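Local structure of high-affinity zinc uptake system protein znuA (Streptococcus suis, 3MFQ) at residues Ala10-Phe15 / His65-Met70; Asp89-Asp94 / Ile100-Phe105; Phe107-Tyr112 / Asp146-Trp151; Val118-Leu123 / Lys136-Tyr141; Ser199-Thr204 / Lys228-Ala233. The protein probably captures zinc or a related transition metal ion as the extracellular solute-binding component of an ABC-type metal uptake system. All coordinates share one frame; numbering follows the deposited sequence.

Interactions 1, 2 and 3 follow one another along the chain, with interaction 4 nested inside the loop that 3 closes. Interaction 5 touches none of them, its centre about 43 Å from that of interaction 4 but about 24 Å from that of interaction 2. Interaction 1 is buried and joins two loops near the zinc ion by a hydroxyl-carboxylate bond; interaction 2 is a surface hairpin of backbone bonds whose far end supplies a zinc ligand, and the two touch through Phe66 and Pro103. Interactions 3 (buried, largely apolar) and 4 (partly buried, paired hydroxyls) hold the same helices, 109-123 and 131-156. Interaction 5, partly buried, pairs two other helices through mostly apolar groups.

Interaction 1 (Ala10-Phe15 / His65-Met70); sequences AVTTSF and HFEGKM
Thr12 and Glu67 meet where two loops come together at the end of the parallel sheet of the N-terminal part, one leaving strand 8-11 and the other following strand 58-61, the strand beside it. Thr12 keeps its hydroxyl between the backbone N and the carbonyl carbon (chi1 48°), and from there OG1 donates to Glu67 OE2 at 2.8 Å. The Glu67 chain bends at its second torsion (84°), crosses the Thr12 side chain at about a right angle and receives the hydroxyl nearly in line with its C-O bond. The Thr12 hydroxyl is the main partner of this buried oxygen, and a weak bond from His62 N adds to it. The methyl CG2 of Thr12 lies beside the end of Glu67, 3.4 Å from OE2 and 4.0 Å from CG, and Met70 CE closes in loosely on this same methyl at 4.4 Å.

One residue further on, Thr13 occupies the N-cap of helix 14-24 and turns its methyl to the second loop. Phe66 comes from the opposite direction. Its ring also packs against Trp106 and, edge-to-face, against the zinc ligand His41, and its side chain is about 5 Å from the metal at nearest atoms. The apolar half of the contact is thus second-shell packing of the metal site, made where Thr13 CG2 touches Phe66 CE2 at 3.6 Å.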
# COMPACT_ATOMS: atom_id res chain seq x y z
N ALA A 10 13.28 -12.00 -7.76
CA ALA A 10 11.99 -12.38 -7.20
C ALA A 10 11.38 -11.18 -6.47
O ALA A 10 12.06 -10.40 -5.82
CB ALA A 10 12.16 -13.55 -6.28
N VAL A 11 10.07 -11.03 -6.62
CA VAL A 11 9.42 -9.83 -6.14
C VAL A 11 8.08 -10.18 -5.52
O VAL A 11 7.25 -10.84 -6.13
CB VAL A 11 9.29 -8.77 -7.28
CG1 VAL A 11 10.54 -8.76 -8.18
CG2 VAL A 11 8.03 -9.02 -8.10
N THR A 12 7.89 -9.74 -4.28
CA THR A 12 6.75 -10.17 -3.48
C THR A 12 5.42 -9.62 -4.00
O THR A 12 4.51 -10.37 -4.31
CB THR A 12 6.92 -9.82 -1.99
OG1 THR A 12 7.34 -8.45 -1.86
CG2 THR A 12 7.97 -10.72 -1.36
N THR A 13 5.32 -8.30 -4.09
CA THR A 13 4.06 -7.67 -4.45
C THR A 13 4.12 -6.93 -5.77
O THR A 13 5.20 -6.62 -6.28
CB THR A 13 3.62 -6.67 -3.38
OG1 THR A 13 4.33 -5.44 -3.57
CG2 THR A 13 3.91 -7.22 -1.99
N SER A 14 2.94 -6.64 -6.32
CA SER A 14 2.84 -5.89 -7.56
C SER A 14 3.50 -4.52 -7.44
O SER A 14 3.91 -3.94 -8.44
CB SER A 14 1.37 -5.73 -7.95
OG SER A 14 0.64 -5.15 -6.88
N PHE A 15 3.59 -4.02 -6.21
CA PHE A 15 4.26 -2.75 -5.97
C PHE A 15 5.67 -2.83 -6.49
O PHE A 15 6.09 -2.06 -7.35
CB PHE A 15 4.33 -2.44 -4.48
CG PHE A 15 3.01 -2.13 -3.87
CD1 PHE A 15 2.45 -0.87 -4.02
CD2 PHE A 15 2.32 -3.08 -3.16
CE1 PHE A 15 1.23 -0.58 -3.46
CE2 PHE A 15 1.10 -2.80 -2.59
CZ PHE A 15 0.55 -1.54 -2.74
N HIS A 65 6.98 -6.72 8.29
CA HIS A 65 6.01 -7.79 8.46
C HIS A 65 4.80 -7.63 7.54
O HIS A 65 3.74 -8.20 7.78
CB HIS A 65 5.54 -7.87 9.92
CG HIS A 65 6.61 -8.24 10.89
ND1 HIS A 65 7.96 -8.05 10.63
CD2 HIS A 65 6.55 -8.78 12.12
CE1 HIS A 65 8.67 -8.46 11.66
NE2 HIS A 65 7.84 -8.91 12.58
N PHE A 66 4.97 -6.85 6.47
CA PHE A 66 3.90 -6.67 5.50
C PHE A 66 3.46 -8.02 4.93
O PHE A 66 2.29 -8.38 4.97
CB PHE A 66 4.33 -5.72 4.38
CG PHE A 66 3.32 -5.58 3.28
CD1 PHE A 66 1.96 -5.52 3.55
CD2 PHE A 66 3.73 -5.49 1.96
CE1 PHE A 66 1.04 -5.39 2.53
CE2 PHE A 66 2.81 -5.36 0.93
CZ PHE A 66 1.46 -5.31 1.22
N GLU A 67 4.43 -8.77 4.40
CA GLU A 67 4.16 -10.11 3.90
C GLU A 67 3.58 -10.99 5.00
O GLU A 67 2.93 -11.99 4.72
CB GLU A 67 5.43 -10.73 3.31
CG GLU A 67 5.82 -10.17 1.94
CD GLU A 67 6.62 -8.89 2.03
OE1 GLU A 67 6.79 -8.37 3.15
OE2 GLU A 67 7.09 -8.41 0.97
N GLY A 68 3.83 -10.62 6.25
CA GLY A 68 3.17 -11.22 7.39
C GLY A 68 3.42 -12.70 7.64
O GLY A 68 3.54 -13.12 8.79
N LYS A 69 3.49 -13.49 6.58
CA LYS A 69 3.67 -14.93 6.72
C LYS A 69 4.88 -15.47 5.96
O LYS A 69 4.91 -16.64 5.59
CB LYS A 69 2.39 -15.67 6.31
CG LYS A 69 1.32 -15.68 7.39
CD LYS A 69 0.07 -16.40 6.91
CE LYS A 69 -0.75 -16.90 8.09
NZ LYS A 69 -1.03 -15.83 9.08
N MET A 70 5.87 -14.61 5.74
CA MET A 70 7.09 -15.03 5.07
C MET A 70 8.30 -14.30 5.62
O MET A 70 9.35 -14.26 4.98
CB MET A 70 6.99 -14.80 3.56
CG MET A 70 5.86 -15.56 2.89
SD MET A 70 5.83 -15.32 1.10
CE MET A 70 5.51 -13.56 1.01

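Interaction 2 (Asp89-Asp94 / Ile100-Phe105); sequences DLNTMD and IVDPHF. With ZN (zinc ion), chain D.
Thr92 and Val101 form a non-hydrogen-bonded antiparallel pair, with Met93 and Ile100 as the hydrogen-bonded pair beside it: Met93 N donates to Ile100 O at 2.9 Å and Ile100 N returns to Met93 O at 3.1 Å. Further along, Asp102 N donates to Asn91 O at 2.7 Å. On the Thr92-Val101 side Leu90 reaches over with CG 3.8 Å from Val101 CG2, the methyl branch that stands anti to the backbone N. Asn91 and Asp102 lie alongside each other, CB to CB at 3.6 Å.

This short beta hairpin leads directly into the metal site. Asp102, its CG anti to the backbone N (chi1 -176°), directs OD1 forward along the chain, where it accepts from His104 N in an Asx turn and from His104 ND1 at 2.6 Å. The ring nitrogen arrives on the syn side of the carboxylate, the backbone donor from above its plane. The ND1 bond restrains the rotation of the imidazole, while the backbone bond fixes the turn that carries it; the carboxylate would be expected to strengthen the opposite ring nitrogen as a ligand. Asn174 ND2 holds the other oxygen, OD2. His104 NE2 binds the zinc ion at 2.2 Å, in company with His41, His170 and Asp254.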
# COMPACT_ATOMS: atom_id res chain seq x y z
N ASP A 89 10.51 7.57 11.14
CA ASP A 89 9.78 7.38 9.90
C ASP A 89 8.61 6.45 10.13
O ASP A 89 7.59 6.53 9.44
CB ASP A 89 10.69 6.78 8.82
CG ASP A 89 11.81 7.71 8.42
OD1 ASP A 89 11.79 8.89 8.82
OD2 ASP A 89 12.71 7.26 7.68
N LEU A 90 8.76 5.56 11.10
CA LEU A 90 7.80 4.50 11.31
C LEU A 90 6.51 4.99 11.94
O LEU A 90 6.51 5.93 12.73
CB LEU A 90 8.40 3.39 12.18
CG LEU A 90 9.20 2.31 11.45
CD1 LEU A 90 10.07 2.91 10.35
CD2 LEU A 90 10.04 1.52 12.43
N ASN A 91 5.41 4.35 11.56
CA ASN A 91 4.14 4.53 12.23
C ASN A 91 3.93 3.33 13.14
O ASN A 91 4.13 2.19 12.72
CB ASN A 91 3.00 4.60 11.21
CG ASN A 91 2.29 5.94 11.22
OD1 ASN A 91 1.10 6.02 11.54
ND2 ASN A 91 3.02 7.00 10.88
N THR A 92 3.56 3.57 14.39
CA THR A 92 3.44 2.47 15.35
C THR A 92 2.13 2.51 16.13
O THR A 92 1.76 3.54 16.69
CB THR A 92 4.62 2.45 16.32
OG1 THR A 92 5.83 2.20 15.60
CG2 THR A 92 4.43 1.37 17.36
N MET A 93 1.44 1.37 16.17
CA MET A 93 0.22 1.25 16.95
C MET A 93 0.40 0.22 18.06
O MET A 93 1.52 -0.19 18.36
CB MET A 93 -0.96 0.87 16.05
CG MET A 93 -2.29 1.52 16.45
SD MET A 93 -2.47 3.21 15.85
CE MET A 93 -3.98 3.72 16.68
N ASP A 94 -0.71 -0.21 18.66
CA ASP A 94 -0.67 -1.17 19.75
C ASP A 94 -1.51 -2.41 19.42
O ASP A 94 -2.51 -2.32 18.71
CB ASP A 94 -1.16 -0.53 21.05
CG ASP A 94 -2.49 0.19 20.88
OD1 ASP A 94 -3.01 0.72 21.88
OD2 ASP A 94 -3.02 0.24 19.75
N ILE A 100 3.77 -2.16 17.54
CA ILE A 100 3.64 -2.90 16.30
C ILE A 100 3.84 -1.82 15.24
O ILE A 100 3.32 -0.72 15.37
CB ILE A 100 2.30 -3.63 16.07
CG1 ILE A 100 2.25 -4.90 16.92
CG2 ILE A 100 2.11 -3.97 14.60
CD1 ILE A 100 3.45 -5.80 16.74
N VAL A 101 4.61 -2.14 14.21
CA VAL A 101 4.89 -1.19 13.13
C VAL A 101 3.84 -1.26 12.03
O VAL A 101 3.34 -2.34 11.69
CB VAL A 101 6.29 -1.43 12.52
CG1 VAL A 101 6.40 -2.84 11.97
CG2 VAL A 101 6.59 -0.40 11.44
N ASP A 102 3.50 -0.10 11.47
CA ASP A 102 2.58 -0.02 10.34
C ASP A 102 3.37 -0.17 9.03
O ASP A 102 4.22 0.65 8.72
CB ASP A 102 1.83 1.31 10.36
CG ASP A 102 0.78 1.42 9.27
OD1 ASP A 102 0.83 0.62 8.31
OD2 ASP A 102 -0.09 2.31 9.36
N PRO A 103 3.07 -1.23 8.27
CA PRO A 103 3.82 -1.58 7.06
C PRO A 103 3.49 -0.73 5.84
O PRO A 103 4.26 -0.72 4.88
CB PRO A 103 3.41 -3.03 6.81
CG PRO A 103 2.03 -3.13 7.38
CD PRO A 103 2.00 -2.21 8.56
N HIS A 104 2.36 -0.03 5.88
CA HIS A 104 1.88 0.71 4.71
C HIS A 104 2.64 2.01 4.48
O HIS A 104 2.04 3.08 4.42
CB HIS A 104 0.39 1.00 4.85
CG HIS A 104 -0.43 -0.20 5.23
ND1 HIS A 104 -0.77 -0.49 6.53
CD2 HIS A 104 -0.95 -1.19 4.48
CE1 HIS A 104 -1.48 -1.60 6.57
NE2 HIS A 104 -1.61 -2.05 5.33
N PHE A 105 3.95 1.91 4.32
CA PHE A 105 4.82 3.08 4.19
C PHE A 105 4.75 3.74 2.81
O PHE A 105 5.15 4.89 2.66
CB PHE A 105 6.26 2.67 4.46
CG PHE A 105 6.82 1.74 3.43
CD1 PHE A 105 6.71 0.37 3.57
CD2 PHE A 105 7.44 2.24 2.29
CE1 PHE A 105 7.22 -0.48 2.61
CE2 PHE A 105 7.95 1.39 1.33
CZ PHE A 105 7.84 0.03 1.49
ZN ZN D . -2.91 -3.68 4.73

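Interaction 3 (Phe107-Tyr112 / Asp146-Trp151); sequences FSIPLY and DDLHAW
Ile109, in the first turn of helix 109-123, reaches across to Leu148 and His149 of helix 131-156; the two consecutive helices run roughly antiparallel as a helical hairpin along one side of the molecule. The direct contact is mostly apolar. Ile109 has its CG1 anti to the carbonyl carbon (chi1 -69°) and the chain then extends fully, which drives the terminal CD1 onto the backbone of the partner helix beside His149 CA. There it touches Leu148 CG at 3.8 Å and His149 CB at 3.6 Å, so one methyl is held between two neighbouring side chains and the helix surface. Tyr270 of helix 266-281 and Tyr180 also pack against Ile109, while Ile267 of helix 266-281 touches Leu148, so a third helix covers the seam.

Among the polar groups, Ser108 starts the first helix as its N-cap residue, and a salt bridge from Asp146 OD2 to Lys113 NZ adds a charged tie between the helices close by.

The imidazole takes part through its rim. With CG of His149 anti to the backbone N (chi1 -175°), the ring stands beside Ile109 and meets it edge on: Ile109 CB lies in the ring plane, 3.9 Å from His149 ND1.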
# COMPACT_ATOMS: atom_id res chain seq x y z
N PHE A 107 2.51 4.97 0.95
CA PHE A 107 1.67 6.14 0.73
C PHE A 107 2.35 7.42 1.23
O PHE A 107 1.89 8.52 0.96
CB PHE A 107 0.30 5.96 1.39
CG PHE A 107 -0.56 4.92 0.73
CD1 PHE A 107 -0.97 5.08 -0.59
CD2 PHE A 107 -0.95 3.79 1.42
CE1 PHE A 107 -1.76 4.12 -1.20
CE2 PHE A 107 -1.74 2.83 0.81
CZ PHE A 107 -2.15 2.99 -0.50
N SER A 108 3.44 7.25 1.96
CA SER A 108 4.31 8.37 2.29
C SER A 108 5.36 8.48 1.20
O SER A 108 6.43 7.89 1.30
CB SER A 108 4.98 8.17 3.65
OG SER A 108 5.91 9.21 3.91
N ILE A 109 5.04 9.23 0.15
CA ILE A 109 5.92 9.35 -1.01
C ILE A 109 7.41 9.46 -0.64
O ILE A 109 8.24 8.83 -1.28
CB ILE A 109 5.50 10.53 -1.92
CG1 ILE A 109 4.18 10.20 -2.60
CG2 ILE A 109 6.58 10.81 -2.95
CD1 ILE A 109 3.72 11.26 -3.58
N PRO A 110 7.74 10.25 0.39
CA PRO A 110 9.14 10.29 0.82
C PRO A 110 9.68 8.90 1.13
O PRO A 110 10.75 8.52 0.66
CB PRO A 110 9.08 11.13 2.09
CG PRO A 110 7.91 12.02 1.90
CD PRO A 110 6.90 11.20 1.14
N LEU A 111 8.92 8.14 1.92
CA LEU A 111 9.30 6.78 2.27
C LEU A 111 9.43 5.89 1.04
O LEU A 111 10.33 5.06 0.96
CB LEU A 111 8.29 6.19 3.25
CG LEU A 111 8.64 6.35 4.73
CD1 LEU A 111 9.39 7.65 4.97
CD2 LEU A 111 7.40 6.27 5.60
N TYR A 112 8.52 6.07 0.09
CA TYR A 112 8.55 5.27 -1.13
C TYR A 112 9.78 5.62 -1.97
O TYR A 112 10.44 4.74 -2.52
CB TYR A 112 7.27 5.46 -1.94
CG TYR A 112 7.07 4.40 -3.01
CD1 TYR A 112 6.70 3.11 -2.67
CD2 TYR A 112 7.26 4.70 -4.35
CE1 TYR A 112 6.51 2.14 -3.64
CE2 TYR A 112 7.07 3.74 -5.33
CZ TYR A 112 6.70 2.46 -4.97
OH TYR A 112 6.52 1.50 -5.93
N ASP A 146 8.34 13.01 -7.25
CA ASP A 146 8.31 14.39 -6.79
C ASP A 146 7.10 15.12 -7.35
O ASP A 146 6.30 15.69 -6.60
CB ASP A 146 9.59 15.12 -7.20
CG ASP A 146 10.84 14.52 -6.59
OD1 ASP A 146 11.94 14.74 -7.13
OD2 ASP A 146 10.72 13.82 -5.56
N ASP A 147 6.97 15.11 -8.67
CA ASP A 147 5.83 15.73 -9.34
C ASP A 147 4.53 15.17 -8.80
O ASP A 147 3.56 15.90 -8.61
CB ASP A 147 5.91 15.48 -10.85
CG ASP A 147 7.22 15.97 -11.46
OD1 ASP A 147 7.52 15.58 -12.60
OD2 ASP A 147 7.94 16.74 -10.79
N LEU A 148 4.52 13.86 -8.54
CA LEU A 148 3.34 13.18 -8.01
C LEU A 148 2.89 13.78 -6.68
O LEU A 148 1.70 14.03 -6.47
CB LEU A 148 3.62 11.69 -7.85
CG LEU A 148 2.52 10.87 -7.17
CD1 LEU A 148 1.20 11.01 -7.93
CD2 LEU A 148 2.92 9.41 -7.05
N HIS A 149 3.84 14.01 -5.78
CA HIS A 149 3.52 14.56 -4.47
C HIS A 149 2.84 15.91 -4.60
O HIS A 149 1.92 16.23 -3.84
CB HIS A 149 4.78 14.67 -3.60
CG HIS A 149 4.51 15.11 -2.20
ND1 HIS A 149 4.40 14.22 -1.15
CD2 HIS A 149 4.30 16.34 -1.67
CE1 HIS A 149 4.16 14.88 -0.03
NE2 HIS A 149 4.09 16.17 -0.32
N ALA A 150 3.30 16.71 -5.55
CA ALA A 150 2.71 18.02 -5.80
C ALA A 150 1.30 17.87 -6.36
O ALA A 150 0.41 18.67 -6.07
CB ALA A 150 3.58 18.82 -6.76
N TRP A 151 1.10 16.83 -7.17
CA TRP A 151 -0.20 16.57 -7.78
C TRP A 151 -1.23 16.21 -6.72
O TRP A 151 -2.34 16.73 -6.73
CB TRP A 151 -0.07 15.43 -8.79
CG TRP A 151 -1.35 15.11 -9.53
CD1 TRP A 151 -1.76 15.64 -10.71
CD2 TRP A 151 -2.36 14.19 -9.13
NE1 TRP A 151 -2.97 15.11 -11.08
CE2 TRP A 151 -3.36 14.21 -10.12
CE3 TRP A 151 -2.53 13.34 -8.02
CZ2 TRP A 151 -4.51 13.43 -10.04
CZ3 TRP A 151 -3.66 12.56 -7.95
CH2 TRP A 151 -4.64 12.61 -8.95

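Interaction 4 (Val118-Leu123 / Lys136-Tyr141); sequences VASEEL and KNTEKY
Ser120 swings its hydroxyl anti to the backbone N (chi1 -180°), while Thr138 sets OG1 anti to its carbonyl carbon, beside the backbone N (chi1 -54°); the two torsions aim the hydroxyls at one another between helices 109-123 and 131-156. Ser120 OG donates to Thr138 OG1 at 2.7 Å. The methyl of Thr138, on its other branch, lies alongside the serine, with CG2 3.7 Å from Ser120 CB, and the Thr138 side chain also touches Val116, a turn earlier on the first helix.

Small side chains meet here, and the CA atoms of Ser120 and Thr138 come to 6.5 Å in this helical hairpin. On the neighbouring side of the first helix, Ala119 and Leu123 pack against helix 14-24.

Neither hydroxyl depends on the other alone. Gln124 NE2 donates to Ser120 OG, which donates to Thr138 OG1, which in turn donates to Ile134 O, so a continuous run of hydrogen bonds links the two helices and satisfies both hydroxyls within a partly buried seam.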
# COMPACT_ATOMS: atom_id res chain seq x y z
N VAL A 118 16.86 2.10 -2.43
CA VAL A 118 17.39 0.79 -2.08
C VAL A 118 17.30 -0.16 -3.27
O VAL A 118 18.26 -0.85 -3.61
CB VAL A 118 16.64 0.17 -0.89
CG1 VAL A 118 17.16 -1.23 -0.60
CG2 VAL A 118 16.79 1.06 0.34
N ALA A 119 16.13 -0.19 -3.91
CA ALA A 119 15.90 -1.04 -5.08
C ALA A 119 16.89 -0.71 -6.19
O ALA A 119 17.44 -1.61 -6.83
CB ALA A 119 14.48 -0.88 -5.57
N SER A 120 17.11 0.58 -6.41
CA SER A 120 18.06 1.02 -7.42
C SER A 120 19.45 0.48 -7.13
O SER A 120 20.11 -0.07 -8.01
CB SER A 120 18.09 2.55 -7.47
OG SER A 120 19.00 3.00 -8.44
N GLU A 121 19.90 0.63 -5.89
CA GLU A 121 21.25 0.25 -5.50
C GLU A 121 21.45 -1.26 -5.47
O GLU A 121 22.58 -1.75 -5.39
CB GLU A 121 21.60 0.86 -4.14
CG GLU A 121 21.31 2.35 -4.06
CD GLU A 121 21.92 3.00 -2.83
OE1 GLU A 121 21.71 4.21 -2.61
OE2 GLU A 121 22.63 2.29 -2.08
N GLU A 122 20.35 -2.00 -5.54
CA GLU A 122 20.40 -3.45 -5.59
C GLU A 122 20.37 -3.97 -7.02
O GLU A 122 20.93 -5.03 -7.32
CB GLU A 122 19.25 -4.07 -4.79
CG GLU A 122 19.48 -4.06 -3.28
CD GLU A 122 20.71 -4.85 -2.88
OE1 GLU A 122 21.69 -4.22 -2.42
OE2 GLU A 122 20.70 -6.09 -3.03
N LEU A 123 19.72 -3.23 -7.90
CA LEU A 123 19.74 -3.57 -9.31
C LEU A 123 21.08 -3.14 -9.90
O LEU A 123 21.69 -3.88 -10.65
CB LEU A 123 18.55 -2.94 -10.04
CG LEU A 123 17.19 -3.49 -9.57
CD1 LEU A 123 16.02 -2.69 -10.13
CD2 LEU A 123 17.04 -4.97 -9.93
N LYS A 136 20.23 6.52 -14.14
CA LYS A 136 19.54 7.49 -14.97
C LYS A 136 18.04 7.24 -14.91
O LYS A 136 17.25 8.18 -14.78
CB LYS A 136 20.03 7.38 -16.41
CG LYS A 136 19.74 8.60 -17.27
CD LYS A 136 20.41 8.46 -18.62
CE LYS A 136 20.21 9.71 -19.48
NZ LYS A 136 20.83 9.55 -20.83
N ASN A 137 17.65 5.98 -14.99
CA ASN A 137 16.25 5.60 -14.86
C ASN A 137 15.69 5.95 -13.49
O ASN A 137 14.56 6.40 -13.36
CB ASN A 137 16.09 4.10 -15.10
CG ASN A 137 16.29 3.73 -16.55
OD1 ASN A 137 16.61 4.58 -17.38
ND2 ASN A 137 16.11 2.46 -16.87
N THR A 138 16.51 5.74 -12.46
CA THR A 138 16.11 6.01 -11.08
C THR A 138 15.81 7.49 -10.88
O THR A 138 14.79 7.85 -10.29
CB THR A 138 17.22 5.61 -10.11
OG1 THR A 138 17.58 4.25 -10.33
CG2 THR A 138 16.75 5.78 -8.67
N GLU A 139 16.70 8.34 -11.37
CA GLU A 139 16.52 9.78 -11.23
C GLU A 139 15.22 10.25 -11.88
O GLU A 139 14.51 11.09 -11.33
CB GLU A 139 17.71 10.54 -11.81
CG GLU A 139 19.01 10.29 -11.09
CD GLU A 139 20.05 11.36 -11.39
OE1 GLU A 139 19.70 12.35 -12.06
OE2 GLU A 139 21.21 11.20 -10.95
N LYS A 140 14.91 9.69 -13.05
CA LYS A 140 13.70 10.05 -13.77
C LYS A 140 12.44 9.65 -13.00
O LYS A 140 11.43 10.35 -13.06
CB LYS A 140 13.68 9.42 -15.16
CG LYS A 140 12.41 9.71 -15.94
CD LYS A 140 12.40 8.98 -17.27
CE LYS A 140 11.09 9.22 -18.02
NZ LYS A 140 11.09 8.56 -19.35
N TYR A 141 12.50 8.54 -12.29
CA TYR A 141 11.35 8.07 -11.52
C TYR A 141 11.25 8.81 -10.18
O TYR A 141 10.15 9.07 -9.69
CB TYR A 141 11.40 6.56 -11.30
CG TYR A 141 10.15 5.99 -10.68
CD1 TYR A 141 8.91 6.17 -11.28
CD2 TYR A 141 10.20 5.26 -9.49
CE1 TYR A 141 7.75 5.64 -10.71
CE2 TYR A 141 9.05 4.73 -8.92
CZ TYR A 141 7.84 4.93 -9.54
OH TYR A 141 6.70 4.40 -8.97

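Interaction 5 (Ser199-Thr204 / Lys228-Ala233); sequences SDMIET and KKLQEA
This is an oblique helix-helix packing contact, led by Leu230 and Met201, between helices 198-211 and 225-235, with strand 215-217 between them in the chain, in the C-terminal part of the fold and well away from the zinc site. Over these segments the axes approach to 9.8 Å and cross at -57°, so only a short patch of each helix takes part.

Leu230 enters the crossing with CG anti to its backbone N (chi1 -179°), an extension that carries both methyl groups to the other helix. CD1 rests 3.6 Å from the carbonyl oxygen of Met201, and CD2 lies 4.0 Å from Thr204 CG2, the threonine crossing the leucine at about a right angle. Met201, about one turn before Thr204, has a chain bent at the second and third torsions, folding CE back over the start of the leucine, 4.1 Å from Leu230 CB. The same methyl approaches Lys229, with CE 4.3 Å from its CB. Val205 and Ile216 also touch Leu230, while Pro187 and Val196 border Met201.

In Thr204 the torsion that puts OG1 on Asp200 O, at 2.7 Å, leaves CG2 facing Leu230. Lys229 carries its amino group away from the crossing to a salt bridge with Glu232 of its own helix. Thr204 OG1 and Lys229 NZ thus find partners within their own helices, and mostly apolar groups meet at the joint, with Leu230 CD1 set against a backbone carbonyl.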
# COMPACT_ATOMS: atom_id res chain seq x y z
N SER A 199 -16.67 -4.42 18.24
CA SER A 199 -16.53 -3.23 19.06
C SER A 199 -15.79 -2.13 18.32
O SER A 199 -15.95 -0.94 18.61
CB SER A 199 -15.80 -3.56 20.37
OG SER A 199 -14.44 -3.86 20.13
N ASP A 200 -14.97 -2.52 17.35
CA ASP A 200 -14.27 -1.55 16.51
C ASP A 200 -15.18 -1.07 15.39
O ASP A 200 -15.02 0.02 14.86
CB ASP A 200 -12.99 -2.15 15.94
CG ASP A 200 -11.95 -2.40 17.00
OD1 ASP A 200 -12.15 -1.94 18.14
OD2 ASP A 200 -10.93 -3.05 16.70
N MET A 201 -16.13 -1.92 15.02
CA MET A 201 -17.15 -1.54 14.07
C MET A 201 -17.95 -0.38 14.64
O MET A 201 -18.11 0.65 13.99
CB MET A 201 -18.07 -2.73 13.78
CG MET A 201 -17.38 -3.88 13.08
SD MET A 201 -17.14 -3.53 11.33
CE MET A 201 -18.81 -3.75 10.72
N ILE A 202 -18.44 -0.56 15.86
CA ILE A 202 -19.23 0.45 16.55
C ILE A 202 -18.41 1.71 16.78
O ILE A 202 -18.87 2.82 16.51
CB ILE A 202 -19.71 -0.05 17.92
CG1 ILE A 202 -20.45 -1.38 17.77
CG2 ILE A 202 -20.58 1.00 18.59
CD1 ILE A 202 -20.75 -2.06 19.08
N GLU A 203 -17.20 1.52 17.28
CA GLU A 203 -16.26 2.62 17.46
C GLU A 203 -16.25 3.48 16.21
O GLU A 203 -16.32 4.70 16.28
CB GLU A 203 -14.85 2.06 17.70
CG GLU A 203 -14.26 2.41 19.05
CD GLU A 203 -13.79 3.85 19.12
OE1 GLU A 203 -12.74 4.10 19.75
OE2 GLU A 203 -14.47 4.73 18.55
N THR A 204 -16.16 2.82 15.06
CA THR A 204 -16.12 3.51 13.78
C THR A 204 -17.45 4.19 13.48
O THR A 204 -17.49 5.33 13.03
CB THR A 204 -15.77 2.55 12.63
OG1 THR A 204 -14.55 1.85 12.95
CG2 THR A 204 -15.58 3.31 11.34
N LYS A 228 -20.32 -2.61 4.07
CA LYS A 228 -21.76 -2.55 3.91
C LYS A 228 -22.48 -2.96 5.19
O LYS A 228 -23.61 -2.55 5.44
CB LYS A 228 -22.23 -3.39 2.73
CG LYS A 228 -22.01 -2.70 1.39
CD LYS A 228 -22.88 -3.29 0.30
CE LYS A 228 -22.83 -2.44 -0.96
NZ LYS A 228 -23.66 -3.01 -2.06
N LYS A 229 -21.80 -3.77 6.00
CA LYS A 229 -22.29 -4.07 7.34
C LYS A 229 -22.00 -2.89 8.26
O LYS A 229 -22.66 -2.70 9.28
CB LYS A 229 -21.63 -5.34 7.89
CG LYS A 229 -22.44 -6.61 7.66
CD LYS A 229 -23.70 -6.62 8.51
CE LYS A 229 -24.55 -7.86 8.24
NZ LYS A 229 -25.70 -7.94 9.18
N LEU A 230 -21.01 -2.09 7.87
CA LEU A 230 -20.64 -0.89 8.61
C LEU A 230 -21.62 0.23 8.30
O LEU A 230 -21.97 1.02 9.18
CB LEU A 230 -19.22 -0.47 8.24
CG LEU A 230 -18.64 0.76 8.95
CD1 LEU A 230 -18.58 0.53 10.45
CD2 LEU A 230 -17.25 1.08 8.41
N GLN A 231 -22.04 0.29 7.05
CA GLN A 231 -23.03 1.26 6.60
C GLN A 231 -24.38 1.00 7.26
O GLN A 231 -25.06 1.92 7.70
CB GLN A 231 -23.20 1.17 5.09
CG GLN A 231 -24.49 1.76 4.57
CD GLN A 231 -24.67 1.54 3.08
OE1 GLN A 231 -24.78 0.41 2.61
NE2 GLN A 231 -24.69 2.63 2.32
N GLU A 232 -24.75 -0.28 7.32
CA GLU A 232 -26.01 -0.70 7.90
C GLU A 232 -26.10 -0.30 9.37
O GLU A 232 -27.16 0.11 9.85
CB GLU A 232 -26.16 -2.22 7.75
CG GLU A 232 -27.46 -2.79 8.27
CD GLU A 232 -27.56 -4.28 8.03
OE1 GLU A 232 -27.67 -5.04 9.02
OE2 GLU A 232 -27.50 -4.71 6.86
N ALA A 233 -24.98 -0.42 10.08
CA ALA A 233 -24.92 -0.07 11.50
C ALA A 233 -25.10 1.43 11.70
O ALA A 233 -25.77 1.86 12.64
CB ALA A 233 -23.61 -0.53 12.10